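Local coordinates for piwi domain-containing protein (Vanderwaltozyma polyspora, PDB 5THE) that probably binds RNA, being the C-terminal lobe of a budding yeast Argonaute whose Piwi domain belongs to the RNase H clan, at residues I429-A433 against H434-F438; L468-I471 against C472-C476; E358-S361 against I362-V366. All coordinates share one frame; numbering follows the deposited sequence.

Contact 1 of 3, residues I429-A433 against H434-F438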
ATOM      1  N   ILE A 429     -24.369 -14.855   4.481  1.00 28.19           N
ATOM      2  CA  ILE A 429     -24.322 -14.104   3.234  1.00 27.94           C
ATOM      3  C   ILE A 429     -23.160 -14.522   2.355  1.00 32.36           C
ATOM      4  O   ILE A 429     -22.995 -13.970   1.263  1.00 26.88           O
ATOM      5  CB  ILE A 429     -24.274 -12.590   3.495  1.00 33.11           C
ATOM      6  CG1 ILE A 429     -23.058 -12.243   4.360  1.00 32.68           C
ATOM      7  CG2 ILE A 429     -25.584 -12.121   4.157  1.00 34.76           C
ATOM      8  CD1 ILE A 429     -22.762 -10.745   4.412  1.00 29.64           C
ATOM      9  N   THR A 430     -22.364 -15.495   2.785  1.00 29.95           N
ATOM     10  CA  THR A 430     -21.201 -15.956   2.038  1.00 27.82           C
ATOM     11  C   THR A 430     -21.494 -17.275   1.345  1.00 30.07           C
ATOM     12  O   THR A 430     -22.524 -17.916   1.560  1.00 30.97           O
ATOM     13  CB  THR A 430     -20.016 -16.157   2.973  1.00 33.12           C
ATOM     14  OG1 THR A 430     -20.434 -17.045   4.015  1.00 34.18           O
ATOM     15  CG2 THR A 430     -19.539 -14.829   3.572  1.00 32.65           C
ATOM     16  N   SER A 431     -20.533 -17.711   0.546  1.00 31.37           N
ATOM     17  CA  SER A 431     -20.687 -18.969  -0.163  1.00 33.60           C
ATOM     18  C   SER A 431     -20.485 -20.147   0.783  1.00 30.74           C
ATOM     19  O   SER A 431     -19.584 -20.145   1.630  1.00 28.87           O
ATOM     20  CB  SER A 431     -19.695 -19.046  -1.317  1.00 29.83           C
ATOM     21  OG  SER A 431     -19.786 -20.308  -1.933  1.00 35.69           O
ATOM     22  N   VAL A 432     -21.337 -21.161   0.650  1.00 26.10           N
ATOM     23  CA  VAL A 432     -21.071 -22.411   1.353  1.00 28.44           C
ATOM     24  C   VAL A 432     -19.934 -23.161   0.668  1.00 30.92           C
ATOM     25  O   VAL A 432     -18.947 -23.533   1.308  1.00 30.10           O
ATOM     26  CB  VAL A 432     -22.344 -23.270   1.454  1.00 30.32           C
ATOM     27  CG1 VAL A 432     -22.007 -24.626   2.073  1.00 31.23           C
ATOM     28  CG2 VAL A 432     -23.408 -22.575   2.291  1.00 29.05           C
ATOM     29  N   ALA A 433     -20.035 -23.352  -0.660  1.00 29.74           N
ATOM     30  CA  ALA A 433     -19.051 -24.161  -1.380  1.00 31.48           C
ATOM     31  C   ALA A 433     -17.711 -23.443  -1.517  1.00 31.35           C
ATOM     32  O   ALA A 433     -16.653 -24.078  -1.448  1.00 31.89           O
ATOM     33  CB  ALA A 433     -19.580 -24.539  -2.768  1.00 30.87           C
ATOM     34  N   HIS A 434     -17.723 -22.136  -1.720  1.00 27.05           N
ATOM     35  CA  HIS A 434     -16.472 -21.428  -1.919  1.00 26.82           C
ATOM     36  C   HIS A 434     -15.983 -20.812  -0.612  1.00 23.45           C
ATOM     37  O   HIS A 434     -16.726 -20.668   0.359  1.00 25.23           O
ATOM     38  CB  HIS A 434     -16.630 -20.385  -3.020  1.00 37.30           C
ATOM     39  CG  HIS A 434     -16.727 -20.993  -4.386  1.00 59.90           C
ATOM     40  ND1 HIS A 434     -17.766 -20.729  -5.253  1.00 67.32           N
ATOM     41  CD2 HIS A 434     -15.921 -21.878  -5.020  1.00 71.76           C
ATOM     42  CE1 HIS A 434     -17.586 -21.412  -6.370  1.00 72.50           C
ATOM     43  NE2 HIS A 434     -16.474 -22.117  -6.255  1.00 76.69           N
ATOM     44  N   PHE A 435     -14.702 -20.470  -0.600  1.00 25.18           N
ATOM     45  CA  PHE A 435     -13.982 -20.111   0.616  1.00 27.99           C
ATOM     46  C   PHE A 435     -13.920 -18.586   0.700  1.00 23.51           C
ATOM     47  O   PHE A 435     -12.899 -17.961   0.424  1.00 28.84           O
ATOM     48  CB  PHE A 435     -12.587 -20.762   0.577  1.00 29.51           C
ATOM     49  CG  PHE A 435     -11.872 -20.802   1.909  1.00 31.39           C
ATOM     50  CD1 PHE A 435     -12.385 -20.163   3.020  1.00 34.69           C
ATOM     51  CD2 PHE A 435     -10.672 -21.493   2.036  1.00 33.33           C
ATOM     52  CE1 PHE A 435     -11.716 -20.204   4.225  1.00 36.98           C
ATOM     53  CE2 PHE A 435     -10.002 -21.543   3.244  1.00 32.38           C
ATOM     54  CZ  PHE A 435     -10.522 -20.895   4.335  1.00 35.64           C
ATOM     55  N   ASP A 436     -15.038 -17.973   1.087  1.00 27.86           N
ATOM     56  CA  ASP A 436     -15.086 -16.521   1.168  1.00 27.16           C
ATOM     57  C   ASP A 436     -15.524 -16.056   2.555  1.00 26.65           C
ATOM     58  O   ASP A 436     -16.106 -16.804   3.350  1.00 20.09           O
ATOM     59  CB  ASP A 436     -15.990 -15.919   0.072  1.00 20.97           C
ATOM     60  CG  ASP A 436     -17.477 -16.176   0.317  1.00 29.79           C
ATOM     61  OD1 ASP A 436     -17.849 -17.303   0.695  1.00 27.32           O
ATOM     62  OD2 ASP A 436     -18.278 -15.241   0.116  1.00 30.13           O
ATOM     63  N   PHE A 437     -15.184 -14.805   2.853  1.00 25.06           N
ATOM     64  CA  PHE A 437     -15.548 -14.195   4.124  1.00 24.14           C
ATOM     65  C   PHE A 437     -15.457 -12.687   3.960  1.00 22.73           C
ATOM     66  O   PHE A 437     -14.759 -12.182   3.079  1.00 22.67           O
ATOM     67  CB  PHE A 437     -14.665 -14.692   5.283  1.00 20.23           C
ATOM     68  CG  PHE A 437     -13.194 -14.607   5.021  1.00 22.53           C
ATOM     69  CD1 PHE A 437     -12.500 -13.429   5.245  1.00 21.47           C
ATOM     70  CD2 PHE A 437     -12.496 -15.715   4.569  1.00 23.23           C
ATOM     71  CE1 PHE A 437     -11.146 -13.350   5.010  1.00 22.30           C
ATOM     72  CE2 PHE A 437     -11.128 -15.647   4.329  1.00 27.15           C
ATOM     73  CZ  PHE A 437     -10.452 -14.460   4.546  1.00 25.50           C
ATOM     74  N   PHE A 438     -16.212 -11.980   4.789  1.00 22.63           N
ATOM     75  CA  PHE A 438     -16.135 -10.529   4.867  1.00 23.22           C
ATOM     76  C   PHE A 438     -15.372 -10.150   6.122  1.00 23.39           C
ATOM     77  O   PHE A 438     -15.536 -10.785   7.168  1.00 19.35           O
ATOM     78  CB  PHE A 438     -17.521  -9.880   4.940  1.00 22.37           C
ATOM     79  CG  PHE A 438     -18.351 -10.031   3.703  1.00 22.44           C
ATOM     80  CD1 PHE A 438     -19.105 -11.176   3.493  1.00 20.89           C
ATOM     81  CD2 PHE A 438     -18.427  -8.995   2.778  1.00 23.99           C
ATOM     82  CE1 PHE A 438     -19.895 -11.307   2.371  1.00 24.51           C
ATOM     83  CE2 PHE A 438     -19.225  -9.113   1.648  1.00 26.78           C
ATOM     84  CZ  PHE A 438     -19.961 -10.266   1.444  1.00 25.31           C
TER

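Contact 2 of 3, residues L468-I471 against C472-C476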
ATOM      1  N   LEU A 468      -6.522 -17.596   8.029  1.00 19.37           N
ATOM      2  CA  LEU A 468      -6.609 -16.619   6.947  1.00 28.82           C
ATOM      3  C   LEU A 468      -7.277 -15.335   7.416  1.00 28.13           C
ATOM      4  O   LEU A 468      -6.881 -14.240   7.004  1.00 28.49           O
ATOM      5  CB  LEU A 468      -7.364 -17.202   5.753  1.00 27.28           C
ATOM      6  CG  LEU A 468      -6.668 -18.323   4.984  1.00 30.45           C
ATOM      7  CD1 LEU A 468      -7.474 -18.629   3.735  1.00 36.31           C
ATOM      8  CD2 LEU A 468      -5.234 -17.944   4.638  1.00 27.01           C
ATOM      9  N   GLN A 469      -8.298 -15.445   8.273  1.00 21.89           N
ATOM     10  CA  GLN A 469      -8.982 -14.232   8.709  1.00 25.61           C
ATOM     11  C   GLN A 469      -8.103 -13.419   9.636  1.00 23.98           C
ATOM     12  O   GLN A 469      -8.164 -12.184   9.624  1.00 21.57           O
ATOM     13  CB  GLN A 469     -10.319 -14.578   9.377  1.00 19.28           C
ATOM     14  CG  GLN A 469     -11.334 -15.089   8.355  1.00 19.45           C
ATOM     15  CD  GLN A 469     -12.525 -15.821   8.966  1.00 26.01           C
ATOM     16  OE1 GLN A 469     -12.729 -15.810  10.161  1.00 23.16           O
ATOM     17  NE2 GLN A 469     -13.295 -16.472   8.137  1.00 28.08           N
ATOM     18  N   GLU A 470      -7.265 -14.089  10.430  1.00 20.38           N
ATOM     19  CA  GLU A 470      -6.390 -13.342  11.315  1.00 22.21           C
ATOM     20  C   GLU A 470      -5.316 -12.613  10.516  1.00 25.46           C
ATOM     21  O   GLU A 470      -5.022 -11.445  10.783  1.00 23.16           O
ATOM     22  CB  GLU A 470      -5.767 -14.284  12.352  1.00 21.06           C
ATOM     23  CG  GLU A 470      -5.021 -13.554  13.465  1.00 23.96           C
ATOM     24  CD  GLU A 470      -4.477 -14.475  14.525  1.00 37.50           C
ATOM     25  OE1 GLU A 470      -4.673 -15.708  14.440  1.00 33.88           O
ATOM     26  OE2 GLU A 470      -3.846 -13.946  15.456  1.00 42.62           O
ATOM     27  N   ILE A 471      -4.730 -13.299   9.532  1.00 22.04           N
ATOM     28  CA  ILE A 471      -3.743 -12.692   8.642  1.00 27.05           C
ATOM     29  C   ILE A 471      -4.327 -11.484   7.920  1.00 27.53           C
ATOM     30  O   ILE A 471      -3.723 -10.403   7.884  1.00 25.64           O
ATOM     31  CB  ILE A 471      -3.247 -13.740   7.635  1.00 29.48           C
ATOM     32  CG1 ILE A 471      -2.235 -14.659   8.286  1.00 34.20           C
ATOM     33  CG2 ILE A 471      -2.704 -13.089   6.370  1.00 35.10           C
ATOM     34  CD1 ILE A 471      -1.639 -15.525   7.269  1.00 49.26           C
ATOM     35  N   CYS A 472      -5.477 -11.674   7.275  1.00 20.32           N
ATOM     36  CA  CYS A 472      -6.109 -10.581   6.546  1.00 19.76           C
ATOM     37  C   CYS A 472      -6.345  -9.399   7.462  1.00 22.15           C
ATOM     38  O   CYS A 472      -5.962  -8.265   7.146  1.00 21.88           O
ATOM     39  CB  CYS A 472      -7.421 -11.057   5.940  1.00 25.26           C
ATOM     40  SG  CYS A 472      -7.135 -12.140   4.532  1.00 28.26           S
ATOM     41  N   ASN A 473      -6.947  -9.656   8.624  1.00 21.01           N
ATOM     42  CA  ASN A 473      -7.209  -8.578   9.561  1.00 24.19           C
ATOM     43  C   ASN A 473      -5.908  -7.948  10.044  1.00 23.41           C
ATOM     44  O   ASN A 473      -5.773  -6.722  10.038  1.00 23.96           O
ATOM     45  CB  ASN A 473      -8.039  -9.079  10.743  1.00 21.99           C
ATOM     46  CG  ASN A 473      -8.459  -7.948  11.659  1.00 24.76           C
ATOM     47  OD1 ASN A 473      -9.052  -6.964  11.208  1.00 26.58           O
ATOM     48  ND2 ASN A 473      -8.114  -8.052  12.933  1.00 25.73           N
ATOM     49  N   ASN A 474      -4.932  -8.774  10.457  1.00 23.41           N
ATOM     50  CA  ASN A 474      -3.656  -8.247  10.938  1.00 23.17           C
ATOM     51  C   ASN A 474      -2.977  -7.378   9.888  1.00 28.07           C
ATOM     52  O   ASN A 474      -2.402  -6.328  10.206  1.00 22.54           O
ATOM     53  CB  ASN A 474      -2.709  -9.388  11.333  1.00 30.33           C
ATOM     54  CG  ASN A 474      -3.018  -9.960  12.698  1.00 31.94           C
ATOM     55  OD1 ASN A 474      -4.011  -9.605  13.323  1.00 30.40           O
ATOM     56  ND2 ASN A 474      -2.167 -10.856  13.158  1.00 39.59           N
ATOM     57  N   LEU A 475      -3.010  -7.814   8.633  1.00 23.96           N
ATOM     58  CA  LEU A 475      -2.308  -7.069   7.604  1.00 23.29           C
ATOM     59  C   LEU A 475      -2.935  -5.708   7.337  1.00 20.70           C
ATOM     60  O   LEU A 475      -2.310  -4.879   6.671  1.00 21.85           O
ATOM     61  CB  LEU A 475      -2.244  -7.889   6.322  1.00 24.75           C
ATOM     62  CG  LEU A 475      -1.197  -8.998   6.320  1.00 22.20           C
ATOM     63  CD1 LEU A 475      -1.354  -9.856   5.090  1.00 21.45           C
ATOM     64  CD2 LEU A 475       0.171  -8.377   6.365  1.00 27.58           C
ATOM     65  N   CYS A 476      -4.141  -5.464   7.846  1.00 22.61           N
ATOM     66  CA  CYS A 476      -4.767  -4.150   7.755  1.00 21.78           C
ATOM     67  C   CYS A 476      -4.150  -3.140   8.709  1.00 24.71           C
ATOM     68  O   CYS A 476      -4.349  -1.937   8.522  1.00 26.85           O
ATOM     69  CB  CYS A 476      -6.266  -4.282   8.019  1.00 18.81           C
ATOM     70  SG  CYS A 476      -7.116  -5.183   6.683  1.00 21.56           S
TER
HETATM   71  O   HOH W   1      -1.167 -12.678  14.973  1.00 36.12           O
HETATM   72  O   HOH W   2      -4.066 -11.146  15.755  1.00 37.27           O

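Contact 3 of 3, residues E358-S361 against I362-V366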
ATOM      1  N   GLU A 358      -2.817 -16.971 -13.375  1.00 31.00           N
ATOM      2  CA  GLU A 358      -1.911 -16.188 -12.543  1.00 27.73           C
ATOM      3  C   GLU A 358      -1.210 -17.052 -11.500  1.00 24.74           C
ATOM      4  O   GLU A 358       0.011 -16.975 -11.355  1.00 25.90           O
ATOM      5  CB  GLU A 358      -2.667 -15.034 -11.875  1.00 26.53           C
ATOM      6  CG  GLU A 358      -3.212 -14.007 -12.851  1.00 26.71           C
ATOM      7  CD  GLU A 358      -3.980 -12.872 -12.168  1.00 32.03           C
ATOM      8  OE1 GLU A 358      -4.763 -12.186 -12.864  1.00 33.94           O
ATOM      9  OE2 GLU A 358      -3.803 -12.660 -10.941  1.00 25.10           O
ATOM     10  N   VAL A 359      -1.948 -17.894 -10.768  1.00 25.41           N
ATOM     11  CA  VAL A 359      -1.273 -18.755  -9.793  1.00 23.88           C
ATOM     12  C   VAL A 359      -0.306 -19.702 -10.505  1.00 30.98           C
ATOM     13  O   VAL A 359       0.847 -19.868 -10.084  1.00 24.99           O
ATOM     14  CB  VAL A 359      -2.291 -19.523  -8.925  1.00 28.52           C
ATOM     15  CG1 VAL A 359      -1.566 -20.511  -8.003  1.00 28.98           C
ATOM     16  CG2 VAL A 359      -3.135 -18.565  -8.105  1.00 29.15           C
ATOM     17  N   LYS A 360      -0.747 -20.305 -11.617  1.00 26.93           N
ATOM     18  CA  LYS A 360       0.147 -21.132 -12.428  1.00 26.50           C
ATOM     19  C   LYS A 360       1.359 -20.342 -12.906  1.00 27.24           C
ATOM     20  O   LYS A 360       2.482 -20.858 -12.916  1.00 25.26           O
ATOM     21  CB  LYS A 360      -0.604 -21.705 -13.634  1.00 27.11           C
ATOM     22  CG  LYS A 360       0.287 -22.517 -14.591  1.00 27.59           C
ATOM     23  CD  LYS A 360      -0.485 -22.984 -15.832  1.00 38.56           C
ATOM     24  CE  LYS A 360       0.479 -23.424 -16.930  1.00 48.78           C
ATOM     25  NZ  LYS A 360      -0.155 -24.269 -17.969  1.00 53.43           N
ATOM     26  N   SER A 361       1.155 -19.091 -13.313  1.00 28.09           N
ATOM     27  CA  SER A 361       2.290 -18.281 -13.736  1.00 27.86           C
ATOM     28  C   SER A 361       3.275 -18.073 -12.593  1.00 25.28           C
ATOM     29  O   SER A 361       4.493 -18.109 -12.799  1.00 30.12           O
ATOM     30  CB  SER A 361       1.805 -16.943 -14.278  1.00 21.49           C
ATOM     31  OG  SER A 361       2.911 -16.096 -14.530  1.00 29.77           O
ATOM     32  N   ILE A 362       2.768 -17.862 -11.377  1.00 25.46           N
ATOM     33  CA  ILE A 362       3.653 -17.694 -10.229  1.00 25.21           C
ATOM     34  C   ILE A 362       4.463 -18.963  -9.992  1.00 26.57           C
ATOM     35  O   ILE A 362       5.686 -18.913  -9.821  1.00 30.26           O
ATOM     36  CB  ILE A 362       2.844 -17.296  -8.979  1.00 25.09           C
ATOM     37  CG1 ILE A 362       2.302 -15.873  -9.144  1.00 29.64           C
ATOM     38  CG2 ILE A 362       3.700 -17.402  -7.726  1.00 26.60           C
ATOM     39  CD1 ILE A 362       1.341 -15.450  -8.048  1.00 29.96           C
ATOM     40  N   LYS A 363       3.794 -20.122  -9.972  1.00 22.82           N
ATOM     41  CA  LYS A 363       4.509 -21.349  -9.630  1.00 25.18           C
ATOM     42  C   LYS A 363       5.522 -21.710 -10.711  1.00 25.93           C
ATOM     43  O   LYS A 363       6.641 -22.141 -10.409  1.00 22.64           O
ATOM     44  CB  LYS A 363       3.525 -22.490  -9.406  1.00 24.34           C
ATOM     45  CG  LYS A 363       2.669 -22.346  -8.149  1.00 25.32           C
ATOM     46  CD  LYS A 363       1.842 -23.590  -7.928  1.00 27.34           C
ATOM     47  CE  LYS A 363       2.708 -24.767  -7.505  1.00 28.11           C
ATOM     48  NZ  LYS A 363       3.263 -24.610  -6.132  1.00 22.14           N
ATOM     49  N   GLU A 364       5.163 -21.496 -11.976  1.00 24.88           N
ATOM     50  CA  GLU A 364       6.069 -21.858 -13.059  1.00 27.61           C
ATOM     51  C   GLU A 364       7.225 -20.877 -13.160  1.00 27.86           C
ATOM     52  O   GLU A 364       8.366 -21.284 -13.427  1.00 33.58           O
ATOM     53  CB  GLU A 364       5.287 -21.956 -14.370  1.00 25.17           C
ATOM     54  CG  GLU A 364       4.304 -23.127 -14.296  1.00 34.69           C
ATOM     55  CD  GLU A 364       3.600 -23.445 -15.590  1.00 43.34           C
ATOM     56  OE1 GLU A 364       3.524 -22.560 -16.474  1.00 38.60           O
ATOM     57  OE2 GLU A 364       3.109 -24.596 -15.698  1.00 44.24           O
ATOM     58  N   SER A 365       6.968 -19.590 -12.915  1.00 24.27           N
ATOM     59  CA  SER A 365       8.057 -18.614 -12.944  1.00 27.58           C
ATOM     60  C   SER A 365       9.051 -18.855 -11.812  1.00 26.40           C
ATOM     61  O   SER A 365      10.266 -18.815 -12.033  1.00 28.03           O
ATOM     62  CB  SER A 365       7.509 -17.191 -12.881  1.00 31.35           C
ATOM     63  OG  SER A 365       6.690 -16.928 -14.011  1.00 41.17           O
ATOM     64  N   VAL A 366       8.567 -19.108 -10.591  1.00 24.93           N
ATOM     65  CA  VAL A 366       9.531 -19.326  -9.514  1.00 26.49           C
ATOM     66  C   VAL A 366      10.218 -20.672  -9.688  1.00 30.97           C
ATOM     67  O   VAL A 366      11.346 -20.862  -9.215  1.00 26.88           O
ATOM     68  CB  VAL A 366       8.888 -19.209  -8.115  1.00 24.22           C
ATOM     69  CG1 VAL A 366       8.145 -17.874  -7.960  1.00 31.62           C
ATOM     70  CG2 VAL A 366       7.979 -20.389  -7.825  1.00 27.07           C
TER

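Contact 1 of 3, residues I429-A433 against H434-F438
The loop that joins strands 423-425 and 435-440 of the Piwi domain turns back beside its own second strand, and Ser431 and Asp436 do most of the pinning. The backbone N of Ser431 reaches Asp436 OD1 at 2.7 Å, taking the syn lone pair of that oxygen with a bend at the hydrogen (140°); a weak second bond runs from the same N-H to OD2. Asp436 CG sits between its own N and carbonyl carbon (chi1 71°), which raises the carboxylate toward the loop. Beyond it, Ser431 OG accepts the N-H of His434 at 2.8 Å in a fairly straight bond, closing the turn. That hydroxyl lies opposite the serine's own N (chi1 176°), thrown forward along the chain to meet His434. At the other end the contact becomes apolar: Thr430 CG2 comes to the edge of the Phe438 ring, 3.7 Å from CD1, while Ile429 brings CD1 to 3.6 Å from Phe438 CE1, its side chain crossing that of Phe438 at about a right angle. Arg8 forms a salt bridge with Asp436 OD1 and a hydrogen bond with Ser431 O, which probably favours the charged carboxylate; His453 NE2 is hydrogen-bonded to OD2, and its ring stacks on Phe438. Phe435 and Phe437 turn from the loop and pack on helix 465-475, so the strand lies between loop and helix, beside strand 452-459.

Contact 2 of 3, residues L468-I471 against C472-C476
Ile471 and Leu475 lie side by side one helical turn apart and point the same way, with Ile471 CG2 at 3.7 Å from Leu475 CD1. The isoleucine puts CG2 opposite its own N, beside the carbonyl carbon, which is what leans that branch toward Leu475. Behind them the backbone bond from Leu475 N to Ile471 O is 2.8 Å long. Cys472, the next residue round, holds Leu468 O through its N at 2.9 Å, a nearly straight bond of 170°. Ile471 and Cys472 are buried where helix 465-475 packs on strands 339-344, 435-440 and 452-459 of the RNase H-like Piwi fold: Ile471 meets Met340, and Cys472 meets Phe342, Phe437 and Tyr454. Glu470 runs on another side of the helix, extended and alongside Asn474, its carboxylate plane turned 81° from the amide plane. Glu470 CG comes to 3.9 Å from Asn474 ND2, but the polar ends are joined through solvent: one water sits 2.8 Å from Glu470 OE2 and 2.9 Å from Asn474 OD1, and a second donates to OE2 and accepts a weak bond from Asn474 ND2. Lys14 stands in a long, weak ion pair with the other oxygen, Glu470 OE1.

Contact 3 of 3, residues E358-S361 against I362-V366
Ser361 O is gripped twice by Ser365: its hydroxyl OG donates at 2.8 Å and its backbone N at 2.9 Å, the two arriving from opposite faces of the carbonyl plane. With OG beside its own N (chi1 -62°), opposite the carbonyl carbon, the Ser365 side chain folds back onto the carbonyl one turn earlier, and its proton is spent inside the helix. Lys360 and Glu364 cover a more open side. The lysine is extended and lays CE against the carboxylate, 3.1 Å from Glu364 OE2 and nearly as near OE1, while NZ runs past to 4.0 Å from OE2, leaving a long salt bridge in which the methylene, rather than the ammonium, meets the oxygens. Both residues belong to helix 351-373, the crossover helix between parallel strands 339-344 and 383-389 in a beta-alpha-beta unit of the RNase H-like Piwi fold. Val359 packs on Cys385 of strand 383-389; the buried Ile362 bonds Glu358 O through its N at 2.9 Å, and its CG1 lies 3.4 Å from that Glu358 O. The carboxylate of buried Glu358 is held by Arg343, Tyr341 OH and the N of Ile313, which would probably stabilise its charge. Ser361 OG takes the N-H of Gly317. Lys363 bends at its outer torsions and pairs with Glu460 and Asp380, near the start of strand 383-389.

How the contacts relate
Contact 2 is the most buried of the three; contacts 1 and 3 each run from buried to exposed residues. Contacts 1 and 2 touch directly, since helix 465-475 packs on strand 435-440: Phe437 CB is 3.6 Å from Gln469 NE2, and Phe435 packs on Leu468. Contact 3 sits on a separate helix, its nearest atoms about 13 Å from either. Contacts 2 and 3 share regular helical bonding, yet one adds apolar packing and a water link, the other a doubly gripped carbonyl and a long ion pair. The loop of contact 1 combines a carboxylate and a hydroxyl that accept backbone N-H groups with apolar packing on a phenylalanine ring.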